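Local coordinates for hypothetical protein VC1899 (Vibrio cholerae, PDB 1XMX) that is of unknown function but probably binds nucleic acid and belongs, by its carboxy-terminal domain, to the Card1-like endonucleases of the PDDEXK clan, at residues A337-V342 and L358-I363; K90-C95 and P114-E119; P186-L191 and N219-D224. All coordinates share one frame; numbering follows the deposited sequence.

Contact 1: A337-V342 and L358-I363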
ATOM      1  N   ALA A 337      -4.328   4.546   5.475  1.00 17.48           N
ATOM      2  CA  ALA A 337      -3.855   3.233   4.990  1.00 15.82           C
ATOM      3  C   ALA A 337      -4.644   2.048   5.597  1.00 15.28           C
ATOM      4  O   ALA A 337      -5.209   2.111   6.709  1.00 14.67           O
ATOM      5  CB  ALA A 337      -2.357   3.062   5.134  1.00 15.01           C
ATOM      6  N   ARG A 338      -4.752   0.983   4.822  1.00 17.16           N
ATOM      7  CA  ARG A 338      -5.515  -0.202   5.255  1.00 17.98           C
ATOM      8  C   ARG A 338      -4.677  -1.462   5.091  1.00 16.48           C
ATOM      9  O   ARG A 338      -3.846  -1.546   4.206  1.00 15.60           O
ATOM     10  CB  ARG A 338      -6.797  -0.324   4.458  1.00 19.48           C
ATOM     11  CG  ARG A 338      -7.845   0.540   5.118  1.00 25.55           C
ATOM     12  CD  ARG A 338      -9.022   1.044   4.293  1.00 26.56           C
ATOM     13  NE  ARG A 338      -9.421   0.244   3.144  1.00 28.29           N
ATOM     14  CZ  ARG A 338     -10.372  -0.698   3.109  1.00 25.82           C
ATOM     15  NH1 ARG A 338     -11.069  -1.087   4.188  1.00 25.17           N
ATOM     16  NH2 ARG A 338     -10.584  -1.268   1.962  1.00 21.37           N
ATOM     17  N   ALA A 339      -4.907  -2.439   5.951  1.00 15.99           N
ATOM     18  CA  ALA A 339      -4.155  -3.681   5.860  1.00 16.36           C
ATOM     19  C   ALA A 339      -5.002  -4.929   6.125  1.00 16.72           C
ATOM     20  O   ALA A 339      -5.931  -4.950   6.930  1.00 17.51           O
ATOM     21  CB  ALA A 339      -2.872  -3.645   6.785  1.00 14.47           C
ATOM     22  N   MET A 340      -4.605  -5.987   5.444  1.00 17.74           N
ATOM     23  CA  MET A 340      -5.290  -7.252   5.506  1.00 15.39           C
ATOM     24  C   MET A 340      -4.274  -8.394   5.795  1.00 15.67           C
ATOM     25  O   MET A 340      -3.138  -8.365   5.316  1.00 14.94           O
ATOM     26  CB  MET A 340      -5.876  -7.477   4.128  1.00 14.71           C
ATOM     27  CG  MET A 340      -6.321  -8.894   3.936  1.00 14.71           C
ATOM     28  SD  MET A 340      -7.218  -9.196   2.426  1.00 12.29           S
ATOM     29  CE  MET A 340      -8.868  -8.493   2.845  1.00  9.07           C
ATOM     30  N   LEU A 341      -4.690  -9.401   6.549  1.00 16.57           N
ATOM     31  CA  LEU A 341      -3.876 -10.642   6.623  1.00 16.48           C
ATOM     32  C   LEU A 341      -4.623 -11.758   5.916  1.00 15.52           C
ATOM     33  O   LEU A 341      -5.767 -12.047   6.250  1.00 13.57           O
ATOM     34  CB  LEU A 341      -3.559 -11.004   8.079  1.00 16.20           C
ATOM     35  CG  LEU A 341      -2.941 -12.359   8.395  1.00 17.44           C
ATOM     36  CD1 LEU A 341      -1.578 -12.493   7.723  1.00 18.04           C
ATOM     37  CD2 LEU A 341      -2.820 -12.508   9.940  1.00 18.81           C
ATOM     38  N   VAL A 342      -3.988 -12.357   4.900  1.00 17.56           N
ATOM     39  CA  VAL A 342      -4.562 -13.554   4.273  1.00 18.26           C
ATOM     40  C   VAL A 342      -3.831 -14.779   4.867  1.00 20.10           C
ATOM     41  O   VAL A 342      -2.607 -14.850   4.802  1.00 20.08           O
ATOM     42  CB  VAL A 342      -4.447 -13.507   2.728  1.00 16.90           C
ATOM     43  CG1 VAL A 342      -4.951 -14.841   2.112  1.00 12.74           C
ATOM     44  CG2 VAL A 342      -5.228 -12.230   2.165  1.00 17.32           C
ATOM     45  N   LEU A 358      -7.642  -3.967  16.297  1.00 25.53           N
ATOM     46  CA  LEU A 358      -6.694  -3.191  15.495  1.00 24.56           C
ATOM     47  C   LEU A 358      -7.225  -2.664  14.123  1.00 22.41           C
ATOM     48  O   LEU A 358      -6.502  -1.970  13.429  1.00 21.47           O
ATOM     49  CB  LEU A 358      -5.446  -4.046  15.222  1.00 23.08           C
ATOM     50  CG  LEU A 358      -4.267  -4.058  16.232  1.00 27.22           C
ATOM     51  CD1 LEU A 358      -4.561  -3.360  17.551  1.00 26.20           C
ATOM     52  CD2 LEU A 358      -3.581  -5.439  16.442  1.00 24.87           C
ATOM     53  N   GLY A 359      -8.426  -3.047  13.692  1.00 21.53           N
ATOM     54  CA  GLY A 359      -8.926  -2.604  12.377  1.00 19.21           C
ATOM     55  C   GLY A 359      -8.236  -3.280  11.186  1.00 21.63           C
ATOM     56  O   GLY A 359      -8.091  -2.670  10.121  1.00 23.83           O
ATOM     57  N   LEU A 360      -7.811  -4.547  11.342  1.00 21.27           N
ATOM     58  CA  LEU A 360      -7.104  -5.280  10.256  1.00 20.32           C
ATOM     59  C   LEU A 360      -8.135  -6.212   9.663  1.00 19.07           C
ATOM     60  O   LEU A 360      -8.924  -6.836  10.387  1.00 19.45           O
ATOM     61  CB  LEU A 360      -5.881  -6.107  10.794  1.00 19.56           C
ATOM     62  CG  LEU A 360      -4.729  -5.234  11.318  1.00 21.22           C
ATOM     63  CD1 LEU A 360      -3.656  -6.049  12.160  1.00 21.65           C
ATOM     64  CD2 LEU A 360      -4.059  -4.567  10.170  1.00 20.06           C
ATOM     65  N   ALA A 361      -8.159  -6.315   8.343  1.00 19.20           N
ATOM     66  CA  ALA A 361      -9.105  -7.235   7.715  1.00 16.49           C
ATOM     67  C   ALA A 361      -8.472  -8.643   7.723  1.00 18.29           C
ATOM     68  O   ALA A 361      -7.241  -8.782   7.747  1.00 16.07           O
ATOM     69  CB  ALA A 361      -9.385  -6.748   6.250  1.00 17.48           C
ATOM     70  N   LEU A 362      -9.296  -9.680   7.659  1.00 20.56           N
ATOM     71  CA  LEU A 362      -8.773 -11.054   7.598  1.00 24.30           C
ATOM     72  C   LEU A 362      -9.423 -11.849   6.462  1.00 23.71           C
ATOM     73  O   LEU A 362     -10.633 -11.747   6.231  1.00 22.11           O
ATOM     74  CB  LEU A 362      -9.045 -11.821   8.920  1.00 23.82           C
ATOM     75  CG  LEU A 362      -8.294 -11.391  10.169  1.00 25.64           C
ATOM     76  CD1 LEU A 362      -8.625 -12.307  11.313  1.00 26.98           C
ATOM     77  CD2 LEU A 362      -6.805 -11.351   9.953  1.00 24.83           C
ATOM     78  N   ILE A 363      -8.623 -12.674   5.806  1.00 22.68           N
ATOM     79  CA  ILE A 363      -9.190 -13.771   5.013  1.00 22.40           C
ATOM     80  C   ILE A 363      -8.537 -15.114   5.447  1.00 22.11           C
ATOM     81  O   ILE A 363      -7.336 -15.344   5.239  1.00 22.88           O
ATOM     82  CB  ILE A 363      -9.041 -13.561   3.493  1.00 21.23           C
ATOM     83  CG1 ILE A 363      -9.824 -12.314   3.021  1.00 21.49           C
ATOM     84  CG2 ILE A 363      -9.575 -14.765   2.728  1.00 20.76           C
ATOM     85  CD1 ILE A 363      -9.593 -12.019   1.483  1.00 19.41           C
TER
HETATM   86  O   HOH W   1      -6.756  -1.722   8.210  1.00 18.15           O
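Ala-361 O is gripped from the neighbouring strand by two groups: Leu-341 N gives it a hydrogen bond of 2.9 Å, and Met-340 CA brings a C-H to within 3.3 Å. The amide of the same alanine donates to Ala-339 O, with Ala-361 N at 3.0 Å. Two residues on, Ile-363 N donates to Leu-341 O at 3.0 Å, so Leu-341 and Ala-361 each give and accept across the gap, as is usual in parallel pairing. Before the pairing begins, a water accepts from Ala-339 N and donates to Gly-359 O, bridging the backbones where they splay. Gly-359 itself turns the chain out of helix 349-358 with a Schellman motif.

Met-340 runs over the face that holds Ala-361 and Ile-363. CG anti to the backbone N (chi1 166°) and an extended chi2 carry Met-340 SD to 3.8 Å from Ile-363 CD1, the two side chains crossing obliquely; the bend at chi3 then turns Met-340 CE to 3.9 Å from Ala-361 CB. Helix 371-380 covers this face through Leu-375, Trp-378 and His-374. On the other face Leu-341 and Leu-362 lie side by side, pointing the same way, with Leu-341 CB 3.8 Å from Leu-362 CD2. Ala-339 CB meets Leu-360 CD2 at 3.7 Å, and helix 321-333 packs on Ala-339 and Leu-341.

Strands 338-343 and 361-363, with helix 349-358 between them, form a beta-alpha-beta unit of the endonuclease-like domain. Backbone bonds thus set the register of the last strand, while the side chains that meet across the strands are apolar, and helices 371-380 and 321-333 pack on the two faces.

Contact 2: K90-C95 and P114-E119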
ATOM      1  N   LYS A  90      -4.916  28.844  -5.014  1.00 19.94           N
ATOM      2  CA  LYS A  90      -5.938  27.964  -4.500  1.00 20.17           C
ATOM      3  C   LYS A  90      -5.368  27.322  -3.253  1.00 20.51           C
ATOM      4  O   LYS A  90      -4.245  26.771  -3.253  1.00 19.62           O
ATOM      5  CB  LYS A  90      -6.346  26.885  -5.525  1.00 21.18           C
ATOM      6  CG  LYS A  90      -7.046  27.421  -6.726  1.00 24.58           C
ATOM      7  CD  LYS A  90      -7.913  26.306  -7.339  1.00 27.26           C
ATOM      8  CE  LYS A  90      -8.061  26.515  -8.835  1.00 28.13           C
ATOM      9  NZ  LYS A  90      -9.160  25.770  -9.611  1.00 27.90           N
ATOM     10  N   PHE A  91      -6.153  27.388  -2.195  1.00 20.23           N
ATOM     11  CA  PHE A  91      -5.699  26.938  -0.907  1.00 18.32           C
ATOM     12  C   PHE A  91      -6.278  25.518  -0.698  1.00 17.00           C
ATOM     13  O   PHE A  91      -7.504  25.305  -0.676  1.00 14.66           O
ATOM     14  CB  PHE A  91      -6.114  27.904   0.209  1.00 18.10           C
ATOM     15  CG  PHE A  91      -5.744  27.416   1.635  1.00 20.84           C
ATOM     16  CD1 PHE A  91      -4.521  26.767   1.893  1.00 20.84           C
ATOM     17  CD2 PHE A  91      -6.615  27.645   2.708  1.00 20.09           C
ATOM     18  CE1 PHE A  91      -4.201  26.331   3.219  1.00 22.13           C
ATOM     19  CE2 PHE A  91      -6.313  27.241   3.985  1.00 20.89           C
ATOM     20  CZ  PHE A  91      -5.090  26.588   4.260  1.00 21.19           C
ATOM     21  N   ASN A  92      -5.366  24.572  -0.612  1.00 13.79           N
ATOM     22  CA  ASN A  92      -5.690  23.222  -0.253  1.00 16.29           C
ATOM     23  C   ASN A  92      -5.623  23.109   1.290  1.00 17.43           C
ATOM     24  O   ASN A  92      -4.539  23.109   1.884  1.00 16.97           O
ATOM     25  CB  ASN A  92      -4.689  22.264  -0.879  1.00 16.29           C
ATOM     26  CG  ASN A  92      -5.014  20.777  -0.578  1.00 18.61           C
ATOM     27  OD1 ASN A  92      -5.697  20.458   0.435  1.00 18.32           O
ATOM     28  ND2 ASN A  92      -4.494  19.864  -1.425  1.00 16.03           N
ATOM     29  N   ALA A  93      -6.785  23.070   1.906  1.00 15.19           N
ATOM     30  CA  ALA A  93      -6.928  23.024   3.338  1.00 17.37           C
ATOM     31  C   ALA A  93      -7.075  21.591   3.854  1.00 16.98           C
ATOM     32  O   ALA A  93      -7.628  21.391   4.939  1.00 18.70           O
ATOM     33  CB  ALA A  93      -8.204  23.830   3.735  1.00 15.22           C
ATOM     34  N   SER A  94      -6.610  20.608   3.093  1.00 17.14           N
ATOM     35  CA  SER A  94      -6.751  19.201   3.480  1.00 17.01           C
ATOM     36  C   SER A  94      -5.886  18.811   4.722  1.00 18.09           C
ATOM     37  O   SER A  94      -6.221  17.857   5.456  1.00 17.97           O
ATOM     38  CB  SER A  94      -6.368  18.277   2.301  1.00 16.11           C
ATOM     39  OG  SER A  94      -7.192  18.527   1.173  1.00 15.04           O
ATOM     40  N   CYS A  95      -4.767  19.494   4.911  1.00 16.69           N
ATOM     41  CA  CYS A  95      -3.782  19.041   5.863  1.00 18.88           C
ATOM     42  C   CYS A  95      -3.364  20.171   6.804  1.00 19.64           C
ATOM     43  O   CYS A  95      -3.595  21.341   6.526  1.00 20.42           O
ATOM     44  CB  CYS A  95      -2.543  18.525   5.123  1.00 19.64           C
ATOM     45  SG  CYS A  95      -2.891  17.140   4.028  1.00 23.02           S
ATOM     46  N   PRO A 114      -9.881  30.782  -3.812  1.00 19.91           N
ATOM     47  CA  PRO A 114     -10.652  29.554  -3.585  1.00 18.41           C
ATOM     48  C   PRO A 114      -9.982  28.630  -2.608  1.00 18.44           C
ATOM     49  O   PRO A 114      -8.729  28.566  -2.514  1.00 18.19           O
ATOM     50  CB  PRO A 114     -10.778  28.899  -4.979  1.00 18.42           C
ATOM     51  CG  PRO A 114     -10.384  29.972  -5.993  1.00 21.03           C
ATOM     52  CD  PRO A 114      -9.523  31.001  -5.232  1.00 20.43           C
ATOM     53  N   ILE A 115     -10.821  27.902  -1.875  1.00 18.19           N
ATOM     54  CA  ILE A 115     -10.329  27.019  -0.813  1.00 15.41           C
ATOM     55  C   ILE A 115     -11.047  25.684  -0.920  1.00 14.95           C
ATOM     56  O   ILE A 115     -12.272  25.658  -1.018  1.00 16.16           O
ATOM     57  CB  ILE A 115     -10.596  27.611   0.627  1.00 15.42           C
ATOM     58  CG1 ILE A 115      -9.886  28.979   0.827  1.00 14.03           C
ATOM     59  CG2 ILE A 115     -10.082  26.621   1.677  1.00 11.81           C
ATOM     60  CD1 ILE A 115     -10.501  29.854   1.929  1.00 14.56           C
ATOM     61  N   PHE A 116     -10.305  24.585  -0.895  1.00 14.94           N
ATOM     62  CA  PHE A 116     -10.915  23.272  -0.992  1.00 14.73           C
ATOM     63  C   PHE A 116     -10.265  22.333  -0.005  1.00 15.81           C
ATOM     64  O   PHE A 116      -9.158  22.619   0.492  1.00 17.10           O
ATOM     65  CB  PHE A 116     -10.777  22.713  -2.415  1.00 15.02           C
ATOM     66  CG  PHE A 116      -9.351  22.350  -2.797  1.00 17.08           C
ATOM     67  CD1 PHE A 116      -8.791  21.126  -2.399  1.00 18.29           C
ATOM     68  CD2 PHE A 116      -8.573  23.213  -3.537  1.00 17.21           C
ATOM     69  CE1 PHE A 116      -7.507  20.758  -2.747  1.00 17.40           C
ATOM     70  CE2 PHE A 116      -7.275  22.849  -3.901  1.00 18.12           C
ATOM     71  CZ  PHE A 116      -6.744  21.604  -3.531  1.00 16.21           C
ATOM     72  N   VAL A 117     -10.962  21.217   0.269  1.00 16.53           N
ATOM     73  CA  VAL A 117     -10.512  20.115   1.114  1.00 15.59           C
ATOM     74  C   VAL A 117     -10.828  18.793   0.428  1.00 15.43           C
ATOM     75  O   VAL A 117     -11.903  18.625  -0.117  1.00 13.66           O
ATOM     76  CB  VAL A 117     -11.188  20.112   2.501  1.00 16.97           C
ATOM     77  CG1 VAL A 117     -10.829  18.838   3.256  1.00 15.05           C
ATOM     78  CG2 VAL A 117     -10.705  21.307   3.363  1.00 16.80           C
ATOM     79  N   VAL A 118      -9.862  17.878   0.436  1.00 16.42           N
ATOM     80  CA  VAL A 118     -10.092  16.447   0.088  1.00 15.76           C
ATOM     81  C   VAL A 118     -10.512  15.689   1.341  1.00 16.63           C
ATOM     82  O   VAL A 118      -9.750  15.516   2.292  1.00 16.24           O
ATOM     83  CB  VAL A 118      -8.821  15.809  -0.402  1.00 13.65           C
ATOM     84  CG1 VAL A 118      -9.112  14.334  -0.867  1.00 15.69           C
ATOM     85  CG2 VAL A 118      -8.203  16.666  -1.527  1.00 12.65           C
ATOM     86  N   GLU A 119     -11.763  15.287   1.357  1.00 18.69           N
ATOM     87  CA  GLU A 119     -12.253  14.545   2.456  1.00 20.72           C
ATOM     88  C   GLU A 119     -11.532  13.166   2.400  1.00 20.74           C
ATOM     89  O   GLU A 119     -11.514  12.494   1.355  1.00 21.17           O
ATOM     90  CB  GLU A 119     -13.783  14.456   2.330  1.00 20.06           C
ATOM     91  CG  GLU A 119     -14.452  14.045   3.629  1.00 21.68           C
ATOM     92  CD  GLU A 119     -14.452  12.541   3.879  1.00 20.97           C
ATOM     93  OE1 GLU A 119     -14.989  11.834   2.984  1.00 21.01           O
ATOM     94  OE2 GLU A 119     -14.052  12.093   5.012  1.00 18.39           O
TER
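Backbone hydrogen bonds come first: Phe-91 N donates to Pro-114 O at 2.9 Å, Phe-116 N to Phe-91 O at 2.9 Å, and Ala-93 N to Phe-116 O at 2.8 Å. They pair strands 88-92 and 115-118 in parallel until Ala-93, where the first chain turns off.

A chain of polar bonds carries the link further. Ser-94 OG receives the nearly straight N-H of Val-118, with Val-118 N at 2.8 Å, and donates a hydrogen bond to Asn-92 OD1 at 2.6 Å. Asn-92 OD1 also accepts from Ser-94 N at 2.8 Å, in the carbonyl plane, which makes an Asx turn. Asn-92 ND2 is spent on Arg-16 O of helix 15-22, so the whole amide is held in place.

The Phe-116 ring lies on the face that holds Lys-90 and Asn-92. Its side chain takes the crowded position between its backbone N and carbonyl carbon (chi1 69°), which swings the ring across Asn-92. Asn-92 CA stands over one face of the Phe-116 ring, 3.9 Å from the centroid, in a CH-pi contact, while the amide crosses the ring with their planes 43° apart. Lys-90 CB comes in at the ring edge; Trp-127 meets the ring edge-to-face.

Apolar packing fills the opposite face, towards helix 98-110. Phe-91 CD2 touches Ile-115 CG2 at 3.8 Å, and Ala-93 CB touches both that methyl and Val-117 CG2.

The contact joins neighbouring strands of a Rossmann-like sheet, consistent with the CARF domain of Card1 relatives. Where regular pairing stops, one serine hydroxyl, positioned by Asn-92, stands in for the missing backbone acceptor and ties the turn to the second strand.

Contact 3: P186-L191 and N219-D224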
ATOM      1  N   PRO A 186      -1.920 -30.220   5.958  1.00 29.55           N
ATOM      2  CA  PRO A 186      -0.758 -31.062   6.298  1.00 28.18           C
ATOM      3  C   PRO A 186       0.207 -31.330   5.143  1.00 26.07           C
ATOM      4  O   PRO A 186       1.414 -31.341   5.328  1.00 27.51           O
ATOM      5  CB  PRO A 186      -1.406 -32.374   6.755  1.00 30.17           C
ATOM      6  CG  PRO A 186      -2.724 -31.905   7.331  1.00 30.23           C
ATOM      7  CD  PRO A 186      -3.188 -30.808   6.431  1.00 29.67           C
ATOM      8  N   GLY A 187      -0.330 -31.573   3.972  1.00 23.01           N
ATOM      9  CA  GLY A 187       0.476 -31.834   2.826  1.00 23.58           C
ATOM     10  C   GLY A 187       1.341 -30.660   2.410  1.00 23.36           C
ATOM     11  O   GLY A 187       2.443 -30.872   1.889  1.00 21.61           O
ATOM     12  N   LEU A 188       0.843 -29.426   2.619  1.00 23.51           N
ATOM     13  CA  LEU A 188       1.569 -28.251   2.185  1.00 22.86           C
ATOM     14  C   LEU A 188       2.701 -27.905   3.145  1.00 24.67           C
ATOM     15  O   LEU A 188       3.768 -27.430   2.718  1.00 26.83           O
ATOM     16  CB  LEU A 188       0.636 -27.063   1.917  1.00 25.01           C
ATOM     17  CG  LEU A 188       0.063 -27.050   0.491  1.00 24.43           C
ATOM     18  CD1 LEU A 188      -1.106 -26.133   0.384  1.00 24.60           C
ATOM     19  CD2 LEU A 188       1.143 -26.734  -0.549  1.00 25.02           C
ATOM     20  N   ALA A 189       2.472 -28.151   4.431  1.00 22.69           N
ATOM     21  CA  ALA A 189       3.530 -28.218   5.404  1.00 23.97           C
ATOM     22  C   ALA A 189       4.686 -29.178   5.026  1.00 25.11           C
ATOM     23  O   ALA A 189       5.880 -28.824   5.185  1.00 25.55           O
ATOM     24  CB  ALA A 189       2.957 -28.626   6.767  1.00 23.84           C
ATOM     25  N   THR A 190       4.368 -30.384   4.556  1.00 23.53           N
ATOM     26  CA  THR A 190       5.457 -31.301   4.196  1.00 21.03           C
ATOM     27  C   THR A 190       6.186 -30.816   2.954  1.00 21.40           C
ATOM     28  O   THR A 190       7.391 -30.967   2.860  1.00 22.66           O
ATOM     29  CB  THR A 190       4.943 -32.699   3.914  1.00 22.19           C
ATOM     30  OG1 THR A 190       4.104 -33.110   5.015  1.00 25.29           O
ATOM     31  CG2 THR A 190       6.155 -33.699   3.756  1.00 19.96           C
ATOM     32  N   LEU A 191       5.432 -30.284   1.985  1.00 20.79           N
ATOM     33  CA  LEU A 191       5.996 -29.699   0.762  1.00 22.58           C
ATOM     34  C   LEU A 191       6.881 -28.488   1.081  1.00 24.00           C
ATOM     35  O   LEU A 191       7.985 -28.327   0.518  1.00 24.36           O
ATOM     36  CB  LEU A 191       4.873 -29.247  -0.187  1.00 21.79           C
ATOM     37  CG  LEU A 191       5.404 -28.884  -1.581  1.00 23.40           C
ATOM     38  CD1 LEU A 191       6.333 -29.940  -2.190  1.00 21.26           C
ATOM     39  CD2 LEU A 191       4.284 -28.532  -2.549  1.00 22.26           C
ATOM     40  N   ASN A 219       1.074 -36.359  -1.944  1.00 21.49           N
ATOM     41  CA  ASN A 219       0.996 -36.937  -3.287  1.00 23.81           C
ATOM     42  C   ASN A 219       0.013 -36.242  -4.247  1.00 21.77           C
ATOM     43  O   ASN A 219       0.296 -36.132  -5.418  1.00 21.29           O
ATOM     44  CB  ASN A 219       0.695 -38.410  -3.173  1.00 25.64           C
ATOM     45  CG  ASN A 219       1.965 -39.231  -2.993  1.00 28.85           C
ATOM     46  OD1 ASN A 219       2.718 -39.439  -3.942  1.00 29.26           O
ATOM     47  ND2 ASN A 219       2.218 -39.682  -1.755  1.00 30.96           N
ATOM     48  N   LEU A 220      -1.129 -35.799  -3.730  1.00 20.41           N
ATOM     49  CA  LEU A 220      -2.031 -34.927  -4.445  1.00 22.46           C
ATOM     50  C   LEU A 220      -1.262 -33.670  -4.947  1.00 23.86           C
ATOM     51  O   LEU A 220      -1.373 -33.305  -6.112  1.00 25.16           O
ATOM     52  CB  LEU A 220      -3.190 -34.492  -3.530  1.00 21.37           C
ATOM     53  CG  LEU A 220      -4.204 -35.527  -3.019  1.00 22.39           C
ATOM     54  CD1 LEU A 220      -5.444 -34.894  -2.364  1.00 22.25           C
ATOM     55  CD2 LEU A 220      -4.610 -36.432  -4.170  1.00 21.73           C
ATOM     56  N   LEU A 221      -0.470 -33.057  -4.060  1.00 22.45           N
ATOM     57  CA  LEU A 221       0.374 -31.903  -4.365  1.00 22.88           C
ATOM     58  C   LEU A 221       1.491 -32.205  -5.325  1.00 23.00           C
ATOM     59  O   LEU A 221       1.726 -31.445  -6.249  1.00 25.82           O
ATOM     60  CB  LEU A 221       0.939 -31.281  -3.079  1.00 21.95           C
ATOM     61  CG  LEU A 221      -0.109 -30.854  -2.049  1.00 19.93           C
ATOM     62  CD1 LEU A 221       0.452 -30.615  -0.650  1.00 20.51           C
ATOM     63  CD2 LEU A 221      -0.853 -29.595  -2.564  1.00 21.90           C
ATOM     64  N   LEU A 222       2.205 -33.289  -5.121  1.00 23.28           N
ATOM     65  CA  LEU A 222       3.278 -33.644  -6.057  1.00 24.99           C
ATOM     66  C   LEU A 222       2.702 -33.827  -7.469  1.00 23.07           C
ATOM     67  O   LEU A 222       3.264 -33.375  -8.467  1.00 22.85           O
ATOM     68  CB  LEU A 222       3.976 -34.943  -5.629  1.00 24.78           C
ATOM     69  CG  LEU A 222       4.645 -34.761  -4.260  1.00 26.58           C
ATOM     70  CD1 LEU A 222       5.408 -35.962  -3.864  1.00 25.34           C
ATOM     71  CD2 LEU A 222       5.537 -33.562  -4.253  1.00 25.81           C
ATOM     72  N   SER A 223       1.575 -34.484  -7.563  1.00 21.68           N
ATOM     73  CA  SER A 223       1.063 -34.718  -8.910  1.00 24.34           C
ATOM     74  C   SER A 223       0.493 -33.417  -9.536  1.00 24.17           C
ATOM     75  O   SER A 223       0.402 -33.322 -10.756  1.00 24.62           O
ATOM     76  CB  SER A 223       0.061 -35.856  -8.902  1.00 25.18           C
ATOM     77  OG  SER A 223      -0.975 -35.407  -8.086  1.00 32.00           O
ATOM     78  N   ASP A 224       0.130 -32.413  -8.725  1.00 23.79           N
ATOM     79  CA  ASP A 224      -0.252 -31.110  -9.271  1.00 25.37           C
ATOM     80  C   ASP A 224       0.947 -30.381  -9.856  1.00 25.22           C
ATOM     81  O   ASP A 224       0.870 -29.767 -10.930  1.00 25.43           O
ATOM     82  CB  ASP A 224      -0.854 -30.198  -8.198  1.00 27.65           C
ATOM     83  CG  ASP A 224      -2.240 -30.616  -7.763  1.00 30.46           C
ATOM     84  OD1 ASP A 224      -3.024 -31.139  -8.585  1.00 31.67           O
ATOM     85  OD2 ASP A 224      -2.554 -30.407  -6.570  1.00 32.57           O
TER
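Gly-187 and Leu-221 mark the nearest backbone approach, their CA atoms 7.2 Å apart, where the short helical segments pass with axes 9.5 Å apart at a crossing angle of -61°. No hydrogen bond joins the two segments. Leu-221 does most of the touching: its CG lies anti to the carbonyl carbon (chi1 -56°), and the forked end reaches over the first helix beside Gly-187, where the modelled carbons are too close for their exact spacing to be trusted. Leu-221 CD1 meets Leu-188 CG at 3.8 Å and Leu-221 CD2 meets Leu-188 CD2 at 4.0 Å, the two side chains crossing at about a right angle. One turn on, Leu-191 reaches the Leu-221 stem, with CD2 4.4 Å from Leu-221 CB. Leu-191 CD1 touches Leu-222 CD2 at 4.2 Å.

Trp-177 of helix 164-179 packs on Leu-188, Leu-191 and Leu-221, and its NE1 donates to Asp-224 OD2, joining that helix to helix 216-227. Together with helix 210-213 and strands 205-207, 231-234 and 237-240, the order of elements is consistent with a winged-helix domain. Between the two segments the contact is apolar; just outside, at the kink in helix 181-201, Gly-187 N lacks a partner in the preceding turn and donates to Glu-217 OE1, which ties the same two helices.

In the fold
From the N terminus, contact 2 closes first: residues 90 to 119 form a strand-helix-strand loop in the Rossmann-like sheet, centred on helix 98-110. Contact 3 follows, bringing helix 181-201 against helix 216-227 and closing a loop that includes strand 205-207. Contact 1 comes last, closing the short excursion through helix 349-358 in the endonuclease-like domain. The three loops run in series; none nests in or crosses another. In space the order differs: contact 1 lies between, with its centre about 30 Å from that of contact 2 and about 28 Å from that of contact 3, whereas contacts 2 and 3 have centres about 55 Å apart, on opposite sides of the chain's centre.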